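Initiator protein NS1 (Human bocavirus, PDB 4KW3) probably binds the viral replication origin, unwinds it and nicks one DNA strand to start rolling-circle replication, this chain being its N-terminal origin-recognition and nickase domain. Local coordinates at residues Q13-Y18 against V202-F207; I141-I146 against K171-A176; N233-A238 against Y256-H261. One frame throughout, in Å; residues are numbered along the deposited sequence.

Contact 1: Q13-Y18 against V202-F207; sequences QPAFTY and VDPLRF
A15 and P204 mark the closest backbone approach, their CA atoms 6.6 Å apart, where the opening of strand 15-21 faces the first turn of helix 204-212. A15 and T17, two residues apart on the strand, both point at the helix, while F16 between them points away. The A15 methyl meets the CB-CG edge of the P204 ring, its CB 3.8 Å from P204 CG. Both residues suit the spot: alanine lets the helix come close to the strand, and proline fits the first turn of a helix, where no backbone N-H need be given up to an earlier carbonyl. Further along, T17 and F207 extend toward each other across the gap. T17 CG2 is carried across by a first torsion that sets it anti to the backbone N, and it meets F207 CE2 at 3.8 Å, obliquely to the ring. The hydroxyl OG1 of T17 pairs with the hydroxyl of T201. Just ahead of the strand, Q13 bends at its second torsion (chi2 -112°) and brings its amide nitrogen to the V202 carbonyl oxygen, in a weak hydrogen bond (Q13 NE2 to V202 O 3.3 Å, 128°). The helix start is secured from within by D203, the N-cap: its OD1 accepts from R206 N at 3.1 Å, from above the carboxylate plane, while OD2 offers its syn lone pair to R206 NH1 at 2.9 Å in a salt bridge lying nearly in the guanidinium plane. F207 also meets the ring of Y211, the predicted nuclease tyrosine, so the contact lies beside the probable active site. Strand 15-21 runs between strands 114-122 and 185-191 in the central sheet, and I119 of strand 114-122 touches T17, P204 and F207, packing the helix against that sheet.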
loop_
_atom_site.group_PDB
_atom_site.type_symbol
_atom_site.label_atom_id
_atom_site.label_comp_id
_atom_site.label_asym_id
_atom_site.label_seq_id
_atom_site.Cartn_x
_atom_site.Cartn_y
_atom_site.Cartn_z
ATOM N N GLN A 13 3.183 9.518 18.259
ATOM C CA GLN A 13 4.628 9.301 18.266
ATOM C C GLN A 13 5.009 8.235 19.318
ATOM O O GLN A 13 4.228 7.958 20.231
ATOM C CB GLN A 13 5.360 10.633 18.489
ATOM C CG GLN A 13 5.205 11.653 17.360
ATOM C CD GLN A 13 6.494 11.893 16.605
ATOM O OE1 GLN A 13 7.108 10.964 16.059
ATOM N NE2 GLN A 13 6.930 13.150 16.585
ATOM N N PRO A 14 6.172 7.577 19.154
ATOM C CA PRO A 14 7.106 7.713 18.030
ATOM C C PRO A 14 6.525 7.026 16.791
ATOM O O PRO A 14 5.748 6.065 16.929
ATOM C CB PRO A 14 8.348 6.971 18.528
ATOM C CG PRO A 14 7.802 5.901 19.416
ATOM C CD PRO A 14 6.593 6.516 20.092
ATOM N N ALA A 15 6.867 7.539 15.609
ATOM C CA ALA A 15 6.370 6.983 14.344
ATOM C C ALA A 15 7.504 6.409 13.504
ATOM O O ALA A 15 8.617 6.937 13.489
ATOM C CB ALA A 15 5.593 8.047 13.531
ATOM N N PHE A 16 7.204 5.341 12.781
ATOM C CA PHE A 16 8.202 4.687 11.950
ATOM C C PHE A 16 7.617 4.386 10.583
ATOM O O PHE A 16 6.399 4.230 10.433
ATOM C CB PHE A 16 8.713 3.416 12.645
ATOM C CG PHE A 16 9.328 3.689 13.979
ATOM C CD1 PHE A 16 8.537 3.731 15.127
ATOM C CD2 PHE A 16 10.700 3.968 14.087
ATOM C CE1 PHE A 16 9.105 4.025 16.370
ATOM C CE2 PHE A 16 11.274 4.256 15.324
ATOM C CZ PHE A 16 10.475 4.281 16.465
ATOM N N THR A 17 8.485 4.322 9.587
ATOM C CA THR A 17 8.044 4.076 8.218
ATOM C C THR A 17 8.705 2.818 7.657
ATOM O O THR A 17 9.935 2.646 7.740
ATOM C CB THR A 17 8.315 5.308 7.330
ATOM O OG1 THR A 17 7.624 6.441 7.880
ATOM C CG2 THR A 17 7.846 5.071 5.862
ATOM N N TYR A 18 7.880 1.918 7.128
ATOM C CA TYR A 18 8.386 0.682 6.523
ATOM C C TYR A 18 8.047 0.598 5.034
ATOM O O TYR A 18 7.067 1.196 4.560
ATOM C CB TYR A 18 7.792 -0.545 7.214
ATOM C CG TYR A 18 8.116 -0.685 8.689
ATOM C CD1 TYR A 18 7.340 -0.059 9.657
ATOM C CD2 TYR A 18 9.177 -1.475 9.113
ATOM C CE1 TYR A 18 7.615 -0.213 11.007
ATOM C CE2 TYR A 18 9.469 -1.617 10.443
ATOM C CZ TYR A 18 8.687 -0.984 11.395
ATOM O OH TYR A 18 9.000 -1.130 12.740
ATOM N N VAL A 202 10.515 11.549 12.175
ATOM C CA VAL A 202 10.267 12.730 12.997
ATOM C C VAL A 202 8.923 13.382 12.694
ATOM O O VAL A 202 8.177 13.737 13.603
ATOM C CB VAL A 202 11.336 13.790 12.783
ATOM C CG1 VAL A 202 11.135 14.889 13.795
ATOM C CG2 VAL A 202 12.728 13.183 12.918
ATOM N N ASP A 203 8.615 13.527 11.410
ATOM C CA ASP A 203 7.395 14.214 10.987
ATOM C C ASP A 203 6.517 13.362 10.064
ATOM O O ASP A 203 6.507 13.567 8.851
ATOM C CB ASP A 203 7.780 15.528 10.306
ATOM C CG ASP A 203 6.630 16.511 10.236
ATOM O OD1 ASP A 203 5.458 16.079 10.328
ATOM O OD2 ASP A 203 6.903 17.729 10.127
ATOM N N PRO A 204 5.773 12.402 10.632
ATOM C CA PRO A 204 4.953 11.522 9.790
ATOM C C PRO A 204 3.966 12.248 8.857
ATOM O O PRO A 204 3.863 11.857 7.695
ATOM C CB PRO A 204 4.204 10.643 10.808
ATOM C CG PRO A 204 4.344 11.327 12.115
ATOM C CD PRO A 204 5.674 12.042 12.053
ATOM N N LEU A 205 3.264 13.271 9.337
ATOM C CA LEU A 205 2.359 14.024 8.461
ATOM C C LEU A 205 3.085 14.706 7.301
ATOM O O LEU A 205 2.585 14.706 6.179
ATOM C CB LEU A 205 1.536 15.063 9.230
ATOM C CG LEU A 205 0.561 14.421 10.217
ATOM C CD1 LEU A 205 -0.445 15.439 10.725
ATOM C CD2 LEU A 205 -0.116 13.196 9.608
ATOM N N ARG A 206 4.247 15.300 7.556
ATOM C CA ARG A 206 4.946 15.967 6.466
ATOM C C ARG A 206 5.507 14.979 5.465
ATOM O O ARG A 206 5.593 15.274 4.270
ATOM C CB ARG A 206 6.002 16.952 6.970
ATOM C CG ARG A 206 5.428 18.338 7.208
ATOM C CD ARG A 206 6.455 19.415 7.575
ATOM N NE ARG A 206 5.745 20.665 7.818
ATOM C CZ ARG A 206 5.150 20.965 8.966
ATOM N NH1 ARG A 206 5.225 20.126 9.993
ATOM N NH2 ARG A 206 4.497 22.114 9.092
ATOM N N PHE A 207 5.883 13.799 5.949
ATOM C CA PHE A 207 6.363 12.768 5.045
ATOM C C PHE A 207 5.204 12.284 4.169
ATOM O O PHE A 207 5.360 12.102 2.951
ATOM C CB PHE A 207 7.022 11.621 5.799
ATOM C CG PHE A 207 7.423 10.503 4.913
ATOM C CD1 PHE A 207 8.523 10.635 4.075
ATOM C CD2 PHE A 207 6.659 9.336 4.860
ATOM C CE1 PHE A 207 8.887 9.625 3.213
ATOM C CE2 PHE A 207 7.013 8.308 4.010
ATOM C CZ PHE A 207 8.128 8.447 3.180
#

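Contact 2: I141-I146 against K171-A176; sequences ILAEII and KAEREA
L142 lays its CD1 methyl over the backbone of helix 160-177, 3.6 Å from both A172 C and E173 N, with the A172 methyl close by at 3.7 Å from CD1 to CB. A branched apolar side chain opposite an alanine suits this place, since the small partner leaves the helix backbone accessible to the leucine. E173, buried, reaches back the other way. Its CG stands anti to the backbone N (chi1 179°) and the chain stays extended beyond, long enough to span the gap and set the carboxylate on helix 134-149. There OE2 lies 3.6 Å from A143 CB, a small residue that leaves room for the acid, and the CD1 arm of I146 reaches the other oxygen, OE1, at 3.5 Å, the isoleucine crossing the glutamate obliquely. Such apolar neighbours would tend to favour the protonated acid. No hydrogen bond joins the two segments. On the outer side, K171 NZ and E175 OE2 form a salt bridge of 3.0 Å one turn apart. The axes of the segments 141-146 and 171-176 run nearly antiparallel, at 156°, with a closest approach of 9.6 Å. I141 packs on F20 and on V82 and A85 of helix 74-94, while I145 reaches F20 and L78 and also touches L169, leaving helix 134-149 as a middle layer between sheet and outer helix. This is antiparallel helix-helix packing within the alpha/beta nuclease domain, away from its annotated sites.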
loop_
_atom_site.group_PDB
_atom_site.type_symbol
_atom_site.label_atom_id
_atom_site.label_comp_id
_atom_site.label_asym_id
_atom_site.label_seq_id
_atom_site.Cartn_x
_atom_site.Cartn_y
_atom_site.Cartn_z
ATOM N N ILE A 141 2.110 -9.611 7.564
ATOM C CA ILE A 141 1.615 -9.111 6.282
ATOM C C ILE A 141 1.344 -10.274 5.368
ATOM O O ILE A 141 0.294 -10.331 4.731
ATOM C CB ILE A 141 2.589 -8.146 5.595
ATOM C CG1 ILE A 141 2.533 -6.772 6.268
ATOM C CG2 ILE A 141 2.258 -8.001 4.112
ATOM C CD1 ILE A 141 3.655 -5.824 5.845
ATOM N N LEU A 142 2.300 -11.200 5.305
ATOM C CA LEU A 142 2.174 -12.383 4.461
ATOM C C LEU A 142 0.979 -13.247 4.869
ATOM O O LEU A 142 0.274 -13.778 4.008
ATOM C CB LEU A 142 3.468 -13.201 4.460
ATOM C CG LEU A 142 4.664 -12.539 3.758
ATOM C CD1 LEU A 142 5.985 -13.279 4.050
ATOM C CD2 LEU A 142 4.441 -12.359 2.245
ATOM N N ALA A 143 0.747 -13.377 6.174
ATOM C CA ALA A 143 -0.386 -14.160 6.671
ATOM C C ALA A 143 -1.711 -13.622 6.109
ATOM O O ALA A 143 -2.566 -14.406 5.690
ATOM C CB ALA A 143 -0.408 -14.208 8.183
ATOM N N GLU A 144 -1.868 -12.294 6.100
ATOM C CA GLU A 144 -3.066 -11.652 5.554
ATOM C C GLU A 144 -3.259 -11.855 4.042
ATOM O O GLU A 144 -4.365 -12.156 3.588
ATOM C CB GLU A 144 -3.057 -10.153 5.842
ATOM C CG GLU A 144 -3.309 -9.811 7.268
ATOM C CD GLU A 144 -4.762 -9.987 7.674
ATOM O OE1 GLU A 144 -5.621 -10.197 6.784
ATOM O OE2 GLU A 144 -5.036 -9.917 8.894
ATOM N N ILE A 145 -2.179 -11.681 3.287
ATOM C CA ILE A 145 -2.176 -11.902 1.851
ATOM C C ILE A 145 -2.532 -13.356 1.516
ATOM O O ILE A 145 -3.429 -13.620 0.721
ATOM C CB ILE A 145 -0.790 -11.585 1.259
ATOM C CG1 ILE A 145 -0.474 -10.094 1.398
ATOM C CG2 ILE A 145 -0.718 -12.028 -0.188
ATOM C CD1 ILE A 145 0.929 -9.712 0.978
ATOM N N ILE A 146 -1.836 -14.289 2.156
ATOM C CA ILE A 146 -2.063 -15.712 1.960
ATOM C C ILE A 146 -3.523 -16.080 2.209
ATOM O O ILE A 146 -4.120 -16.831 1.431
ATOM C CB ILE A 146 -1.112 -16.526 2.874
ATOM C CG1 ILE A 146 0.299 -16.513 2.279
ATOM C CG2 ILE A 146 -1.601 -17.971 3.091
ATOM C CD1 ILE A 146 1.380 -16.926 3.272
ATOM N N LYS A 171 6.418 -19.897 1.683
ATOM C CA LYS A 171 7.824 -20.123 1.967
ATOM C C LYS A 171 8.411 -18.873 2.617
ATOM O O LYS A 171 9.127 -18.950 3.627
ATOM C CB LYS A 171 8.568 -20.479 0.679
ATOM C CG LYS A 171 10.055 -20.622 0.832
ATOM C CD LYS A 171 10.675 -21.131 -0.463
ATOM C CE LYS A 171 12.196 -21.017 -0.443
ATOM N NZ LYS A 171 12.651 -19.624 -0.723
ATOM N N ALA A 172 8.086 -17.722 2.034
ATOM C CA ALA A 172 8.499 -16.435 2.578
ATOM C C ALA A 172 8.010 -16.275 4.010
ATOM O O ALA A 172 8.724 -15.746 4.871
ATOM C CB ALA A 172 7.962 -15.295 1.714
ATOM N N GLU A 173 6.790 -16.744 4.252
ATOM C CA GLU A 173 6.176 -16.652 5.562
ATOM C C GLU A 173 6.926 -17.509 6.577
ATOM O O GLU A 173 7.066 -17.126 7.737
ATOM C CB GLU A 173 4.704 -17.060 5.506
ATOM C CG GLU A 173 4.027 -16.993 6.858
ATOM C CD GLU A 173 2.630 -17.563 6.861
ATOM O OE1 GLU A 173 2.384 -18.597 6.182
ATOM O OE2 GLU A 173 1.785 -16.969 7.563
ATOM N N ARG A 174 7.384 -18.678 6.140
ATOM C CA ARG A 174 8.129 -19.573 7.014
ATOM C C ARG A 174 9.457 -18.939 7.391
ATOM O O ARG A 174 9.873 -18.973 8.559
ATOM C CB ARG A 174 8.350 -20.939 6.355
ATOM C CG ARG A 174 7.201 -21.907 6.556
ATOM C CD ARG A 174 7.545 -23.306 6.066
ATOM N NE ARG A 174 7.887 -23.320 4.646
ATOM C CZ ARG A 174 6.997 -23.471 3.668
ATOM N NH1 ARG A 174 5.707 -23.609 3.960
ATOM N NH2 ARG A 174 7.396 -23.473 2.397
ATOM N N GLU A 175 10.112 -18.367 6.386
ATOM C CA GLU A 175 11.382 -17.687 6.581
ATOM C C GLU A 175 11.244 -16.476 7.487
ATOM O O GLU A 175 12.146 -16.183 8.270
ATOM C CB GLU A 175 11.966 -17.273 5.239
ATOM C CG GLU A 175 12.268 -18.447 4.341
ATOM C CD GLU A 175 12.632 -18.022 2.929
ATOM O OE1 GLU A 175 12.525 -16.805 2.616
ATOM O OE2 GLU A 175 13.034 -18.912 2.141
ATOM N N ALA A 176 10.107 -15.793 7.405
ATOM C CA ALA A 176 9.878 -14.632 8.258
ATOM C C ALA A 176 9.863 -15.033 9.726
ATOM O O ALA A 176 10.406 -14.328 10.569
ATOM C CB ALA A 176 8.591 -13.922 7.877
#

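Contact 3: N233-A238 against Y256-H261; sequences NWFILA and YRKNYH
The K258 chain runs over F235 opposite to the direction in which the phenyl reaches, so that the aliphatic part of the lysine lies over the ring. K258 CD sits 3.6 Å from the F235 ring centroid and 17° off the ring normal, a CH-pi contact over one face; the ammonium is farther away and at most weakly attracted. A long flexible chain suits this role, since it can lay a methylene on the ring. The rim of the same phenyl meets two more groups. It points toward the face of the H261 imidazole in an edge-to-face pair, centroids 5.5 Å apart and planes at 85°, while R257 CD approaches the edge near the ring plane. The R257 guanidinium stands almost perpendicular to the F235 ring and leads away to the L213 carbonyl and to Q106. N233 supplies the directional bond: its OD1 accepts from K258 N at 3.0 Å, the donor in the carbonyl plane on a lone pair and the N-H pointing nearly straight at it (165°). Asparagine suits this position because its amide can serve both ways, OD1 taking up an N-H of the first helical turn and ND2 giving to S230 OG. The arrangement is an irregular loop, ending in a type I beta turn from F235 to A238, packed against the first turns of helix 257-268, with the side chain of R257 about 9 Å from those of E108, a predicted metal ligand, and Y211, the predicted nuclease tyrosine.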
loop_
_atom_site.group_PDB
_atom_site.type_symbol
_atom_site.label_atom_id
_atom_site.label_comp_id
_atom_site.label_asym_id
_atom_site.label_seq_id
_atom_site.Cartn_x
_atom_site.Cartn_y
_atom_site.Cartn_z
ATOM N N ASN A 233 -7.218 16.018 -10.015
ATOM C CA ASN A 233 -6.295 15.396 -9.088
ATOM C C ASN A 233 -4.939 15.088 -9.698
ATOM O O ASN A 233 -4.144 14.327 -9.145
ATOM C CB ASN A 233 -6.945 14.142 -8.516
ATOM C CG ASN A 233 -8.168 14.470 -7.690
ATOM O OD1 ASN A 233 -8.048 14.818 -6.513
ATOM N ND2 ASN A 233 -9.357 14.404 -8.312
ATOM N N TRP A 234 -4.653 15.728 -10.821
ATOM C CA TRP A 234 -3.402 15.480 -11.511
ATOM C C TRP A 234 -2.288 16.345 -10.968
ATOM O O TRP A 234 -2.423 17.562 -10.861
ATOM C CB TRP A 234 -3.556 15.720 -12.988
ATOM C CG TRP A 234 -2.355 15.360 -13.757
ATOM C CD1 TRP A 234 -1.379 16.204 -14.216
ATOM C CD2 TRP A 234 -1.997 14.044 -14.195
ATOM N NE1 TRP A 234 -0.440 15.483 -14.923
ATOM C CE2 TRP A 234 -0.793 14.156 -14.916
ATOM C CE3 TRP A 234 -2.581 12.779 -14.044
ATOM C CZ2 TRP A 234 -0.169 13.061 -15.493
ATOM C CZ3 TRP A 234 -1.952 11.679 -14.620
ATOM C CH2 TRP A 234 -0.767 11.830 -15.338
ATOM N N PHE A 235 -1.200 15.697 -10.587
ATOM C CA PHE A 235 -0.038 16.394 -10.077
ATOM C C PHE A 235 0.924 16.536 -11.237
ATOM O O PHE A 235 1.504 15.540 -11.697
ATOM C CB PHE A 235 0.590 15.610 -8.938
ATOM C CG PHE A 235 -0.151 15.722 -7.628
ATOM C CD1 PHE A 235 0.071 16.793 -6.771
ATOM C CD2 PHE A 235 -1.040 14.725 -7.230
ATOM C CE1 PHE A 235 -0.578 16.857 -5.527
ATOM C CE2 PHE A 235 -1.714 14.792 -6.004
ATOM C CZ PHE A 235 -1.487 15.870 -5.153
ATOM N N ILE A 236 1.091 17.772 -11.708
ATOM C CA ILE A 236 1.812 18.034 -12.953
ATOM C C ILE A 236 3.283 17.554 -12.937
ATOM O O ILE A 236 3.777 17.096 -13.947
ATOM C CB ILE A 236 1.681 19.550 -13.381
ATOM C CG1 ILE A 236 2.022 19.755 -14.855
ATOM C CG2 ILE A 236 2.572 20.422 -12.554
ATOM C CD1 ILE A 236 1.396 18.710 -15.790
ATOM N N LEU A 237 3.962 17.573 -11.791
ATOM C CA LEU A 237 5.391 17.224 -11.788
ATOM C C LEU A 237 5.659 15.804 -11.255
ATOM O O LEU A 237 6.801 15.350 -11.180
ATOM C CB LEU A 237 6.225 18.275 -11.018
ATOM C CG LEU A 237 6.225 19.717 -11.557
ATOM C CD1 LEU A 237 7.050 20.636 -10.669
ATOM C CD2 LEU A 237 6.705 19.778 -13.006
ATOM N N ALA A 238 4.592 15.108 -10.900
ATOM C CA ALA A 238 4.682 13.785 -10.308
ATOM C C ALA A 238 5.220 12.766 -11.302
ATOM O O ALA A 238 4.747 12.703 -12.428
ATOM C CB ALA A 238 3.307 13.358 -9.795
ATOM N N TYR A 256 -10.737 13.197 -4.119
ATOM C CA TYR A 256 -10.427 14.196 -3.104
ATOM C C TYR A 256 -8.921 14.361 -2.873
ATOM O O TYR A 256 -8.537 15.211 -2.064
ATOM C CB TYR A 256 -11.068 13.829 -1.759
ATOM C CG TYR A 256 -12.579 13.825 -1.723
ATOM C CD1 TYR A 256 -13.318 14.784 -2.404
ATOM C CD2 TYR A 256 -13.271 12.842 -1.015
ATOM C CE1 TYR A 256 -14.712 14.776 -2.367
ATOM C CE2 TYR A 256 -14.659 12.823 -0.975
ATOM C CZ TYR A 256 -15.373 13.793 -1.652
ATOM O OH TYR A 256 -16.753 13.781 -1.613
ATOM N N ARG A 257 -8.081 13.536 -3.518
ATOM C CA ARG A 257 -6.635 13.486 -3.159
ATOM C C ARG A 257 -5.995 14.883 -3.225
ATOM O O ARG A 257 -5.452 15.368 -2.235
ATOM C CB ARG A 257 -5.792 12.412 -3.939
ATOM C CG ARG A 257 -4.280 12.396 -3.548
ATOM C CD ARG A 257 -3.362 11.359 -4.267
ATOM N NE ARG A 257 -3.435 10.081 -3.599
ATOM C CZ ARG A 257 -2.451 9.470 -2.947
ATOM N NH1 ARG A 257 -1.219 9.950 -2.885
ATOM N NH2 ARG A 257 -2.714 8.314 -2.383
ATOM N N LYS A 258 -6.095 15.547 -4.374
ATOM C CA LYS A 258 -5.411 16.819 -4.545
ATOM C C LYS A 258 -5.927 17.868 -3.561
ATOM O O LYS A 258 -5.140 18.652 -3.018
ATOM C CB LYS A 258 -5.497 17.320 -5.982
ATOM C CG LYS A 258 -4.657 18.536 -6.226
ATOM C CD LYS A 258 -3.437 18.202 -7.054
ATOM C CE LYS A 258 -3.392 19.058 -8.303
ATOM N NZ LYS A 258 -3.271 20.488 -7.935
ATOM N N ASN A 259 -7.231 17.876 -3.311
ATOM C CA ASN A 259 -7.755 18.813 -2.331
ATOM C C ASN A 259 -7.296 18.480 -0.911
ATOM O O ASN A 259 -6.946 19.373 -0.132
ATOM C CB ASN A 259 -9.279 18.913 -2.407
ATOM C CG ASN A 259 -9.830 19.974 -1.476
ATOM O OD1 ASN A 259 -10.828 19.761 -0.789
ATOM N ND2 ASN A 259 -9.158 21.122 -1.426
ATOM N N TYR A 260 -7.273 17.191 -0.591
ATOM C CA TYR A 260 -6.756 16.712 0.703
ATOM C C TYR A 260 -5.339 17.218 0.922
ATOM O O TYR A 260 -5.040 17.788 1.968
ATOM C CB TYR A 260 -6.777 15.188 0.739
ATOM C CG TYR A 260 -6.715 14.588 2.110
ATOM C CD1 TYR A 260 -5.498 14.435 2.773
ATOM C CD2 TYR A 260 -7.865 14.097 2.722
ATOM C CE1 TYR A 260 -5.432 13.839 4.022
ATOM C CE2 TYR A 260 -7.816 13.517 3.959
ATOM C CZ TYR A 260 -6.595 13.389 4.617
ATOM O OH TYR A 260 -6.557 12.798 5.862
ATOM N N HIS A 261 -4.485 17.042 -0.088
ATOM C CA HIS A 261 -3.122 17.576 -0.057
ATOM C C HIS A 261 -3.050 19.093 0.128
ATOM O O HIS A 261 -2.225 19.598 0.895
ATOM C CB HIS A 261 -2.409 17.205 -1.337
ATOM C CG HIS A 261 -1.045 17.796 -1.457
ATOM N ND1 HIS A 261 -0.815 19.030 -2.029
ATOM C CD2 HIS A 261 0.166 17.327 -1.076
ATOM C CE1 HIS A 261 0.477 19.293 -2.001
ATOM N NE2 HIS A 261 1.095 18.278 -1.426
#

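In the fold
Contact 2 is the most buried of the three, while contacts 1 and 3 are only partly buried. Strand meets helix start in contact 1, helix meets helix in contact 2, loop meets helix start in contact 3. Strand 15-21, which holds contact 1, also packs through F20 on helix 134-149 of contact 2. Helix 204-212 of contact 1 is touched by helix 257-268 of contact 3 (Y260 on F208, H261 on K209), and both contacts lie near the predicted Y211. Contacts 2 and 3 lie on opposite sides of the chain's centre. Chemistry follows place: apolar contacts plus one weak side-chain hydrogen bond in contact 1; apolar packing with a buried carboxylate laid on methyl groups in contact 2; aromatic packing with one well-aligned bond in contact 3.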